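Local coordinates for protein endo-beta-1,2-glucanase (Talaromyces funiculosus, PDB 6IMV) that hydrolyses beta-1,2-glucans internally as a fungal endo-beta-1,2-glucanase, a glycosylated enzyme of a new glycoside hydrolase family that binds sophorose, at residues Pro278-Val283 with Thr294-Tyr299; Phe324-Arg329 with Lys477-Glu482; Tyr285-Val290 with Ile367-Asn372. All coordinates share one frame; numbering follows the deposited sequence.

Contact 1: Pro278-Val283 with Thr294-Tyr299; sequences PQLVSV and TVQKGY. With NAG (2-acetamido-2-deoxy-beta-D-glucopyranose), chain H; GLC (alpha-D-glucopyranose), chain D.
Val-283 and Lys-297 pack against each other beside the mouth of an antiparallel beta hairpin, strands 282-287 and 290-296. The lysine comes across as a straight rod: CG sits anti to the backbone N (chi1 -168°) and every later torsion stays extended, which carries the aliphatic chain slantwise over Val-283 and beside Val-281. Its CB is 3.8 Å from Val-283 CG2, while farther out its CD is 3.9 Å from Val-283 CG1. Val-281 runs side by side with it and points the same way, CB to CB 4.0 Å. Beneath this apolar strip the backbones are laced together: Lys-297 N bonds Val-281 O (2.9 Å), and Val-283 and Val-295 form a hydrogen-bonded antiparallel pair, with Val-295 N to Val-283 O at 2.8 Å. On the sheet face of these two valines, their CG2 methyls meet; Ser-282 and Gln-296 occupy the other, where Gln-296 OE1 bonds Tyr-472 of helix 461-475. Where the strands part, one water joins Gln-279 O, Val-281 N and Lys-297 O. At the rod's end, Lys-297 NZ bonds NAG O7, at a doubtfully short distance, and Gln-279 OE1 accepts from NAG O6 at 2.6 Å. The lysine thus works in two chemistries, its methylenes packing on the valines, while its ammonium probably joins Gln-279 in holding the sugar attached at Asn-372.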
loop_
_atom_site.group_PDB
_atom_site.type_symbol
_atom_site.label_atom_id
_atom_site.label_comp_id
_atom_site.label_asym_id
_atom_site.label_seq_id
_atom_site.Cartn_x
_atom_site.Cartn_y
_atom_site.Cartn_z
ATOM N N PRO A 278 0.765 -4.891 23.799
ATOM C CA PRO A 278 0.240 -6.255 23.759
ATOM C C PRO A 278 -0.055 -6.796 22.346
ATOM O O PRO A 278 -0.261 -7.994 22.197
ATOM C CB PRO A 278 -1.068 -6.168 24.572
ATOM C CG PRO A 278 -0.908 -4.918 25.427
ATOM C CD PRO A 278 -0.108 -3.971 24.554
ATOM N N GLN A 279 -0.098 -5.924 21.331
ATOM C CA GLN A 279 -0.399 -6.353 19.954
ATOM C C GLN A 279 0.900 -6.645 19.182
ATOM O O GLN A 279 0.837 -7.109 18.039
ATOM C CB GLN A 279 -1.255 -5.304 19.244
ATOM C CG GLN A 279 -2.717 -5.304 19.676
ATOM C CD GLN A 279 -2.934 -4.861 21.102
ATOM O OE1 GLN A 279 -3.433 -5.614 21.928
ATOM N NE2 GLN A 279 -2.545 -3.637 21.415
ATOM N N LEU A 280 2.057 -6.348 19.792
ATOM C CA LEU A 280 3.376 -6.663 19.228
ATOM C C LEU A 280 3.868 -7.977 19.845
ATOM O O LEU A 280 4.252 -8.000 21.006
ATOM C CB LEU A 280 4.342 -5.509 19.517
ATOM C CG LEU A 280 5.725 -5.612 18.867
ATOM C CD1 LEU A 280 5.606 -5.630 17.351
ATOM C CD2 LEU A 280 6.635 -4.483 19.326
ATOM N N VAL A 281 3.837 -9.055 19.054
ATOM C CA VAL A 281 3.953 -10.414 19.572
ATOM C C VAL A 281 4.909 -11.228 18.686
ATOM O O VAL A 281 4.851 -11.176 17.452
ATOM C CB VAL A 281 2.565 -11.085 19.671
ATOM C CG1 VAL A 281 2.652 -12.541 20.131
ATOM C CG2 VAL A 281 1.627 -10.309 20.583
ATOM N N SER A 282 5.768 -12.007 19.343
ATOM C CA SER A 282 6.673 -12.951 18.691
ATOM C C SER A 282 5.988 -14.314 18.593
ATOM O O SER A 282 5.471 -14.807 19.579
ATOM C CB SER A 282 7.956 -13.060 19.460
ATOM O OG SER A 282 8.903 -13.844 18.765
ATOM N N VAL A 283 5.984 -14.909 17.400
ATOM C CA VAL A 283 5.534 -16.282 17.227
ATOM C C VAL A 283 6.457 -16.965 16.221
ATOM O O VAL A 283 7.102 -16.306 15.396
ATOM C CB VAL A 283 4.064 -16.384 16.769
ATOM C CG1 VAL A 283 3.112 -15.902 17.841
ATOM C CG2 VAL A 283 3.809 -15.653 15.454
ATOM N N THR A 294 10.969 -17.329 13.523
ATOM C CA THR A 294 10.377 -16.315 14.386
ATOM C C THR A 294 9.943 -15.115 13.542
ATOM O O THR A 294 10.751 -14.540 12.786
ATOM C CB THR A 294 11.345 -15.849 15.480
ATOM O OG1 THR A 294 11.780 -16.998 16.201
ATOM C CG2 THR A 294 10.713 -14.846 16.420
ATOM N N VAL A 295 8.668 -14.742 13.691
ATOM C CA VAL A 295 8.095 -13.619 12.984
ATOM C C VAL A 295 7.297 -12.756 13.960
ATOM O O VAL A 295 6.909 -13.197 15.047
ATOM C CB VAL A 295 7.199 -14.088 11.822
ATOM C CG1 VAL A 295 7.988 -14.887 10.807
ATOM C CG2 VAL A 295 5.991 -14.878 12.312
ATOM N N GLN A 296 7.027 -11.528 13.520
ATOM C CA GLN A 296 5.980 -10.699 14.088
ATOM C C GLN A 296 4.618 -11.311 13.744
ATOM O O GLN A 296 4.285 -11.485 12.562
ATOM C CB GLN A 296 6.054 -9.289 13.508
ATOM C CG GLN A 296 4.948 -8.378 14.024
ATOM C CD GLN A 296 5.050 -7.016 13.395
ATOM O OE1 GLN A 296 5.669 -6.114 13.950
ATOM N NE2 GLN A 296 4.459 -6.875 12.222
ATOM N N LYS A 297 3.828 -11.610 14.777
ATOM C CA LYS A 297 2.493 -12.135 14.591
ATOM C C LYS A 297 1.658 -11.119 13.802
ATOM O O LYS A 297 1.685 -9.931 14.093
ATOM C CB LYS A 297 1.861 -12.450 15.945
ATOM C CG LYS A 297 0.583 -13.271 15.874
ATOM C CD LYS A 297 0.030 -13.570 17.246
ATOM C CE LYS A 297 -1.207 -14.433 17.182
ATOM N NZ LYS A 297 -1.698 -14.747 18.541
ATOM N N GLY A 298 0.965 -11.606 12.768
ATOM C CA GLY A 298 0.166 -10.778 11.883
ATOM C C GLY A 298 -1.280 -10.671 12.342
ATOM O O GLY A 298 -1.703 -11.311 13.304
ATOM N N TYR A 299 -2.056 -9.837 11.647
ATOM C CA TYR A 299 -3.487 -9.823 11.849
ATOM C C TYR A 299 -4.059 -11.055 11.134
ATOM O O TYR A 299 -4.586 -11.976 11.788
ATOM C CB TYR A 299 -4.096 -8.483 11.428
ATOM C CG TYR A 299 -5.497 -8.281 11.945
ATOM C CD1 TYR A 299 -5.743 -8.149 13.302
ATOM C CD2 TYR A 299 -6.581 -8.272 11.084
ATOM C CE1 TYR A 299 -7.030 -7.987 13.791
ATOM C CE2 TYR A 299 -7.874 -8.098 11.554
ATOM C CZ TYR A 299 -8.099 -7.963 12.912
ATOM O OH TYR A 299 -9.373 -7.804 13.363
HETATM C C1 NAG H . -5.720 -11.184 19.014
HETATM C C2 NAG H . -5.481 -12.223 20.107
HETATM C C3 NAG H . -6.207 -11.759 21.362
HETATM C C4 NAG H . -5.629 -10.411 21.783
HETATM C C5 NAG H . -5.976 -9.400 20.682
HETATM C C6 NAG H . -5.480 -7.987 20.975
HETATM C C7 NAG H . -5.192 -14.542 19.331
HETATM C C8 NAG H . -5.892 -15.790 18.913
HETATM N N2 NAG H . -5.968 -13.534 19.717
HETATM O O3 NAG H . -6.009 -12.719 22.385
HETATM O O4 NAG H . -6.097 -10.045 23.088
HETATM O O5 NAG H . -5.362 -9.863 19.471
HETATM O O6 NAG H . -4.108 -8.027 21.399
HETATM O O7 NAG H . -3.983 -14.464 19.293
HETATM C C1 GLC D . -8.408 -3.335 9.617
HETATM C C2 GLC D . -7.725 -2.539 8.527
HETATM C C3 GLC D . -6.591 -3.335 7.908
HETATM C C4 GLC D . -5.590 -3.711 8.986
HETATM C C5 GLC D . -6.312 -4.495 10.082
HETATM C C6 GLC D . -5.390 -4.775 11.266
HETATM O O1 GLC D . -9.059 -4.441 8.956
HETATM O O2 GLC D . -8.702 -2.263 7.512
HETATM O O3 GLC D . -5.922 -2.591 6.891
HETATM O O4 GLC D . -4.508 -4.451 8.405
HETATM O O5 GLC D . -7.442 -3.760 10.569
HETATM O O6 GLC D . -4.945 -3.554 11.864
HETATM O O HOH W 1 2.543 -8.542 16.401
#

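Contact 2: Phe324-Arg329 with Lys477-Glu482; sequences FQNAER and KNLKGE
Leu-479 is the first residue of 477-482 to meet helix 318-337, its CB lying 4.4 Å from Asn-326 ND2, with the rest of the leucine resting on Arg-322 and Val-323 one turn earlier in the helix. Lys-480 sends its side chain off the helix to a salt bridge with Asp-284 and offers its carbonyl instead: Lys-480 O stands 3.1 Å from Asn-326 ND2, the same amide nitrogen that is hydrogen-bonded to Thr-294 O of strand 290-296. A backbone bond from Thr-294 N to Lys-480 O, and one from Lys-480 N to Thr-294 OG1, complete the junction, so the loop after helix 461-475 is pinned between the hairpin's second strand and the helix next along the chain. Gly-481 then turns the loop with a positive phi of 90°, which favours glycine, and puts its O 3.2 Å from Arg-329 CD. The backbone O of Glu-482 sits over one face of the Arg-329 guanidinium, brought there by CG anti to the carbonyl carbon (chi1 -60°) and a chain extended to NE; it is 3.2 Å from CZ, displaced toward the rim, at angles too poor for hydrogen bonds to NH1 or NH2. Glu-482 CG lies 3.6 Å from Asn-326 OD1, the two side chains crossing at about a right angle. That OD1 accepts from Arg-329 NE at 2.8 Å within the helix, while NH1 goes to Val-484 O; these two grips probably keep the planar group from rotating. A leucine in place of Arg-329 would probably leave Asn-326 OD1 without its NE donor and Val-484 O without NH1, freeing the loop end to shift. In the guanidinium plane, a water accepts from Arg-329 NH2 at 2.9 Å and also lies close to Glu-482 OE2; the other carboxylate oxygen, OE1, makes a salt bridge to Arg-322.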
loop_
_atom_site.group_PDB
_atom_site.type_symbol
_atom_site.label_atom_id
_atom_site.label_comp_id
_atom_site.label_asym_id
_atom_site.label_seq_id
_atom_site.Cartn_x
_atom_site.Cartn_y
_atom_site.Cartn_z
ATOM N N PHE A 324 11.551 -8.753 9.877
ATOM C CA PHE A 324 10.768 -8.619 8.647
ATOM C C PHE A 324 11.378 -9.461 7.511
ATOM O O PHE A 324 10.643 -9.916 6.630
ATOM C CB PHE A 324 10.583 -7.143 8.288
ATOM C CG PHE A 324 9.455 -6.499 9.055
ATOM C CD1 PHE A 324 9.595 -6.202 10.399
ATOM C CD2 PHE A 324 8.239 -6.235 8.444
ATOM C CE1 PHE A 324 8.555 -5.608 11.106
ATOM C CE2 PHE A 324 7.194 -5.669 9.156
ATOM C CZ PHE A 324 7.359 -5.335 10.481
ATOM N N GLN A 325 12.695 -9.689 7.538
ATOM C CA GLN A 325 13.309 -10.627 6.603
ATOM C C GLN A 325 12.761 -12.037 6.888
ATOM O O GLN A 325 12.399 -12.766 5.979
ATOM C CB GLN A 325 14.840 -10.583 6.671
ATOM C CG GLN A 325 15.503 -11.336 5.521
ATOM C CD GLN A 325 16.984 -11.078 5.359
ATOM O OE1 GLN A 325 17.636 -10.490 6.203
ATOM N NE2 GLN A 325 17.543 -11.561 4.267
ATOM N N ASN A 326 12.700 -12.412 8.169
ATOM C CA ASN A 326 12.132 -13.696 8.580
ATOM C C ASN A 326 10.706 -13.846 8.027
ATOM O O ASN A 326 10.328 -14.929 7.609
ATOM C CB ASN A 326 12.153 -13.857 10.102
ATOM C CG ASN A 326 13.425 -14.483 10.638
ATOM O OD1 ASN A 326 14.432 -14.583 9.935
ATOM N ND2 ASN A 326 13.375 -14.921 11.889
ATOM N N ALA A 327 9.923 -12.758 8.028
ATOM C CA ALA A 327 8.541 -12.800 7.540
ATOM C C ALA A 327 8.507 -13.370 6.120
ATOM O O ALA A 327 7.572 -14.092 5.770
ATOM C CB ALA A 327 7.909 -11.427 7.585
ATOM N N GLU A 328 9.510 -13.022 5.305
ATOM C CA GLU A 328 9.548 -13.397 3.891
ATOM C C GLU A 328 10.082 -14.819 3.725
ATOM O O GLU A 328 9.752 -15.474 2.753
ATOM C CB GLU A 328 10.344 -12.368 3.086
ATOM C CG GLU A 328 9.756 -10.972 3.200
ATOM C CD GLU A 328 8.240 -10.920 3.078
ATOM O OE1 GLU A 328 7.703 -11.508 2.104
ATOM O OE2 GLU A 328 7.600 -10.305 3.962
ATOM N N ARG A 329 10.904 -15.281 4.671
ATOM C CA ARG A 329 11.277 -16.690 4.741
ATOM C C ARG A 329 10.005 -17.521 4.952
ATOM O O ARG A 329 9.775 -18.510 4.265
ATOM C CB ARG A 329 12.244 -16.964 5.900
ATOM C CG ARG A 329 13.560 -16.206 5.829
ATOM C CD ARG A 329 14.399 -16.468 7.062
ATOM N NE ARG A 329 15.289 -15.360 7.353
ATOM C CZ ARG A 329 16.432 -15.138 6.724
ATOM N NH1 ARG A 329 16.807 -15.940 5.738
ATOM N NH2 ARG A 329 17.188 -14.117 7.089
ATOM N N LYS A 477 13.623 -11.487 20.716
ATOM C CA LYS A 477 14.892 -12.017 21.226
ATOM C C LYS A 477 15.084 -13.448 20.705
ATOM O O LYS A 477 14.118 -14.164 20.433
ATOM C CB LYS A 477 14.859 -11.995 22.755
ATOM C CG LYS A 477 14.470 -10.650 23.346
ATOM C CD LYS A 477 14.123 -10.682 24.809
ATOM C CE LYS A 477 12.663 -10.974 25.070
ATOM N NZ LYS A 477 12.336 -10.796 26.502
ATOM N N ASN A 478 16.341 -13.868 20.561
ATOM C CA ASN A 478 16.676 -15.257 20.217
ATOM C C ASN A 478 15.859 -15.704 18.994
ATOM O O ASN A 478 15.188 -16.743 19.042
ATOM C CB ASN A 478 16.434 -16.191 21.406
ATOM C CG ASN A 478 16.946 -15.620 22.714
ATOM O OD1 ASN A 478 18.149 -15.461 22.893
ATOM N ND2 ASN A 478 16.043 -15.303 23.630
ATOM N N LEU A 479 15.918 -14.916 17.911
ATOM C CA LEU A 479 15.244 -15.249 16.645
ATOM C C LEU A 479 15.649 -16.663 16.236
ATOM O O LEU A 479 16.806 -17.022 16.365
ATOM C CB LEU A 479 15.656 -14.270 15.540
ATOM C CG LEU A 479 15.236 -12.815 15.724
ATOM C CD1 LEU A 479 15.458 -12.038 14.440
ATOM C CD2 LEU A 479 13.792 -12.701 16.169
ATOM N N LYS A 480 14.689 -17.434 15.732
ATOM C CA LYS A 480 14.961 -18.693 15.058
ATOM C C LYS A 480 14.698 -18.519 13.561
ATOM O O LYS A 480 13.901 -17.655 13.150
ATOM C CB LYS A 480 14.091 -19.825 15.621
ATOM C CG LYS A 480 14.259 -20.063 17.114
ATOM C CD LYS A 480 13.319 -21.087 17.692
ATOM C CE LYS A 480 13.059 -20.873 19.173
ATOM N NZ LYS A 480 11.976 -19.875 19.393
ATOM N N GLY A 481 15.399 -19.340 12.767
ATOM C CA GLY A 481 15.064 -19.558 11.384
ATOM C C GLY A 481 15.749 -18.581 10.449
ATOM O O GLY A 481 15.412 -18.540 9.266
ATOM N N GLU A 482 16.745 -17.840 10.950
ATOM C CA GLU A 482 17.413 -16.824 10.128
ATOM C C GLU A 482 18.303 -17.487 9.055
ATOM O O GLU A 482 18.740 -16.818 8.126
ATOM C CB GLU A 482 18.229 -15.861 10.988
ATOM C CG GLU A 482 17.385 -14.967 11.868
ATOM C CD GLU A 482 18.145 -13.770 12.399
ATOM O OE1 GLU A 482 18.682 -13.880 13.507
ATOM O OE2 GLU A 482 18.212 -12.732 11.687
HETATM O O HOH W 2 16.681 -12.437 9.449
#

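Contact 3: Tyr285-Val290 with Ile367-Asn372; sequences YHIGNV and IPSIAN. With NAG (2-acetamido-2-deoxy-beta-D-glucopyranose), chain H.
Tyr-285 meets Ile-370 at the root of its side chain: CB is 3.7 Å from Ile-370 CG2, and the same methyl stands 3.6 Å from Tyr-285 CA. Ile-370 CG2 is anti to its own carbonyl carbon, which turns that branch to the strand while CG1 takes the position between backbone N and carbonyl carbon (chi1 50°). Beyond CB, the tyrosine holds CG anti to its backbone N (chi1 178°), carrying the ring out alongside the short 3-10 turn at Pro-368 and Ser-369. One ring flank does the touching. CD1 comes 3.8 Å from Ser-369 OG and also nears Ile-370 CD1. One atom on, CE1 receives Ile-367 CG2 at 3.8 Å, a methyl set against the ring's edge, near its plane, with the two side chains crossing at about a right angle. At the tip, OH leaves this pair of segments and hydrogen-bonds Asn-334 of helix 318-337. Ser-369 OG also lies 3.8 Å from Ile-287 CD1, and a water links it back to the strand, 2.9 Å from OG and 2.8 Å from His-286 N, which donates to it. Ile-287 then opens the type II' turn to Val-290 that closes the hairpin, with Gly-288 at positive phi. At the far end of 367-372, Asn-372 ND2 is covalently joined to NAG C1, an N-linked glycosylation site. Between the segments, then, the direct touching is chiefly van der Waals, methyls against a tyrosine flank; the polar link passes through water, and the phenol hydroxyl is held by Asn-334.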
loop_
_atom_site.group_PDB
_atom_site.type_symbol
_atom_site.label_atom_id
_atom_site.label_comp_id
_atom_site.label_asym_id
_atom_site.label_seq_id
_atom_site.Cartn_x
_atom_site.Cartn_y
_atom_site.Cartn_z
ATOM N N TYR A 285 6.707 -19.511 13.087
ATOM C CA TYR A 285 6.150 -20.290 11.992
ATOM C C TYR A 285 6.856 -21.649 11.940
ATOM O O TYR A 285 8.080 -21.714 11.913
ATOM C CB TYR A 285 6.345 -19.606 10.639
ATOM C CG TYR A 285 5.804 -20.421 9.493
ATOM C CD1 TYR A 285 4.497 -20.279 9.060
ATOM C CD2 TYR A 285 6.584 -21.386 8.878
ATOM C CE1 TYR A 285 3.993 -21.046 8.021
ATOM C CE2 TYR A 285 6.087 -22.180 7.857
ATOM C CZ TYR A 285 4.792 -22.006 7.423
ATOM O OH TYR A 285 4.327 -22.783 6.401
ATOM N N HIS A 286 6.076 -22.730 11.910
ATOM C CA HIS A 286 6.647 -24.069 11.831
ATOM C C HIS A 286 5.591 -25.026 11.290
ATOM O O HIS A 286 4.652 -25.359 11.997
ATOM C CB HIS A 286 7.208 -24.520 13.195
ATOM C CG HIS A 286 8.147 -25.680 13.112
ATOM N ND1 HIS A 286 8.529 -26.397 14.230
ATOM C CD2 HIS A 286 8.792 -26.247 12.063
ATOM C CE1 HIS A 286 9.362 -27.359 13.877
ATOM N NE2 HIS A 286 9.535 -27.292 12.551
ATOM N N ILE A 287 5.740 -25.386 10.011
ATOM C CA ILE A 287 4.882 -26.354 9.337
ATOM C C ILE A 287 5.771 -27.285 8.512
ATOM O O ILE A 287 6.656 -26.831 7.786
ATOM C CB ILE A 287 3.799 -25.661 8.485
ATOM C CG1 ILE A 287 2.810 -24.892 9.365
ATOM C CG2 ILE A 287 3.079 -26.672 7.599
ATOM C CD1 ILE A 287 1.753 -24.149 8.592
ATOM N N GLY A 288 5.515 -28.593 8.640
ATOM C CA GLY A 288 6.333 -29.631 8.017
ATOM C C GLY A 288 7.804 -29.403 8.309
ATOM O O GLY A 288 8.179 -29.199 9.470
ATOM N N ASN A 289 8.615 -29.361 7.244
ATOM C CA ASN A 289 10.066 -29.230 7.340
ATOM C C ASN A 289 10.502 -27.758 7.245
ATOM O O ASN A 289 11.684 -27.473 7.064
ATOM C CB ASN A 289 10.769 -30.065 6.265
ATOM C CG ASN A 289 10.428 -29.643 4.851
ATOM O OD1 ASN A 289 9.658 -28.714 4.630
ATOM N ND2 ASN A 289 10.959 -30.359 3.876
ATOM N N VAL A 290 9.554 -26.820 7.370
ATOM C CA VAL A 290 9.865 -25.391 7.256
ATOM C C VAL A 290 9.780 -24.771 8.649
ATOM O O VAL A 290 8.702 -24.672 9.203
ATOM C CB VAL A 290 8.941 -24.654 6.265
ATOM C CG1 VAL A 290 9.220 -23.157 6.253
ATOM C CG2 VAL A 290 9.039 -25.215 4.854
ATOM N N ILE A 367 -1.639 -16.163 6.433
ATOM C CA ILE A 367 -0.979 -17.352 6.975
ATOM C C ILE A 367 -1.502 -17.554 8.392
ATOM O O ILE A 367 -1.017 -16.927 9.334
ATOM C CB ILE A 367 0.556 -17.222 6.926
ATOM C CG1 ILE A 367 1.034 -16.848 5.518
ATOM C CG2 ILE A 367 1.218 -18.496 7.444
ATOM C CD1 ILE A 367 2.527 -16.904 5.342
ATOM N N PRO A 368 -2.541 -18.397 8.557
ATOM C CA PRO A 368 -3.283 -18.482 9.812
ATOM C C PRO A 368 -2.467 -18.853 11.058
ATOM O O PRO A 368 -2.771 -18.361 12.126
ATOM C CB PRO A 368 -4.357 -19.568 9.594
ATOM C CG PRO A 368 -4.243 -20.020 8.147
ATOM C CD PRO A 368 -3.103 -19.253 7.506
ATOM N N SER A 369 -1.449 -19.700 10.914
ATOM C CA SER A 369 -0.694 -20.230 12.072
ATOM C C SER A 369 0.159 -19.143 12.743
ATOM O O SER A 369 0.671 -19.361 13.835
ATOM C CB SER A 369 0.152 -21.419 11.675
ATOM O OG SER A 369 1.112 -21.059 10.689
ATOM N N ILE A 370 0.347 -17.995 12.079
ATOM C CA ILE A 370 1.148 -16.896 12.620
ATOM C C ILE A 370 0.321 -15.605 12.596
ATOM O O ILE A 370 0.867 -14.513 12.413
ATOM C CB ILE A 370 2.467 -16.760 11.831
ATOM C CG1 ILE A 370 2.229 -16.714 10.321
ATOM C CG2 ILE A 370 3.422 -17.886 12.211
ATOM C CD1 ILE A 370 3.469 -16.457 9.497
ATOM N N ALA A 371 -0.996 -15.753 12.782
ATOM C CA ALA A 371 -1.988 -14.675 12.634
ATOM C C ALA A 371 -2.899 -14.643 13.866
ATOM O O ALA A 371 -3.223 -15.680 14.430
ATOM C CB ALA A 371 -2.796 -14.880 11.375
ATOM N N ASN A 372 -3.304 -13.433 14.251
ATOM C CA ASN A 372 -4.319 -13.191 15.259
ATOM C C ASN A 372 -5.654 -13.816 14.825
ATOM O O ASN A 372 -6.357 -14.442 15.628
ATOM C CB ASN A 372 -4.496 -11.692 15.486
ATOM C CG ASN A 372 -5.444 -11.386 16.621
ATOM O OD1 ASN A 372 -6.612 -11.086 16.394
ATOM N ND2 ASN A 372 -4.942 -11.472 17.839
HETATM C C1 NAG H . -5.720 -11.184 19.014
HETATM C C2 NAG H . -5.481 -12.223 20.107
HETATM C C3 NAG H . -6.207 -11.759 21.362
HETATM C C4 NAG H . -5.629 -10.411 21.783
HETATM C C5 NAG H . -5.976 -9.400 20.682
HETATM C C6 NAG H . -5.480 -7.987 20.975
HETATM C C7 NAG H . -5.192 -14.542 19.331
HETATM C C8 NAG H . -5.892 -15.790 18.913
HETATM N N2 NAG H . -5.968 -13.534 19.717
HETATM O O3 NAG H . -6.009 -12.719 22.385
HETATM O O4 NAG H . -6.097 -10.045 23.088
HETATM O O5 NAG H . -5.362 -9.863 19.471
HETATM O O6 NAG H . -4.108 -8.027 21.399
HETATM O O7 NAG H . -3.983 -14.464 19.293
HETATM O O HOH W 3 3.252 -22.393 12.049
#

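Overall arrangement
Contacts 1 and 3 lie on the hairpin 282-287/290-296, and contact 2 abuts it. Contact 1 pairs its strands at the open end, partly buried and held chiefly by backbone hydrogen bonds; contact 3 takes the strand leading to its turn and is the more buried, resting mostly on apolar touches. Contact 2, also partly buried, joins the loop 477-482 to helix 318-337 and relies on carbonyls, an arginine and water. Contacts 1 and 2 join directly, Leu-479 packing on Thr-294, while Gly-298 exchanges backbone bonds with Ile-370 and Asn-372, tying contact 1 to contact 3; both of these also reach the same NAG. Contacts 2 and 3 do not touch, although contact 3 packs on helix 318-337, on which contact 2 is built.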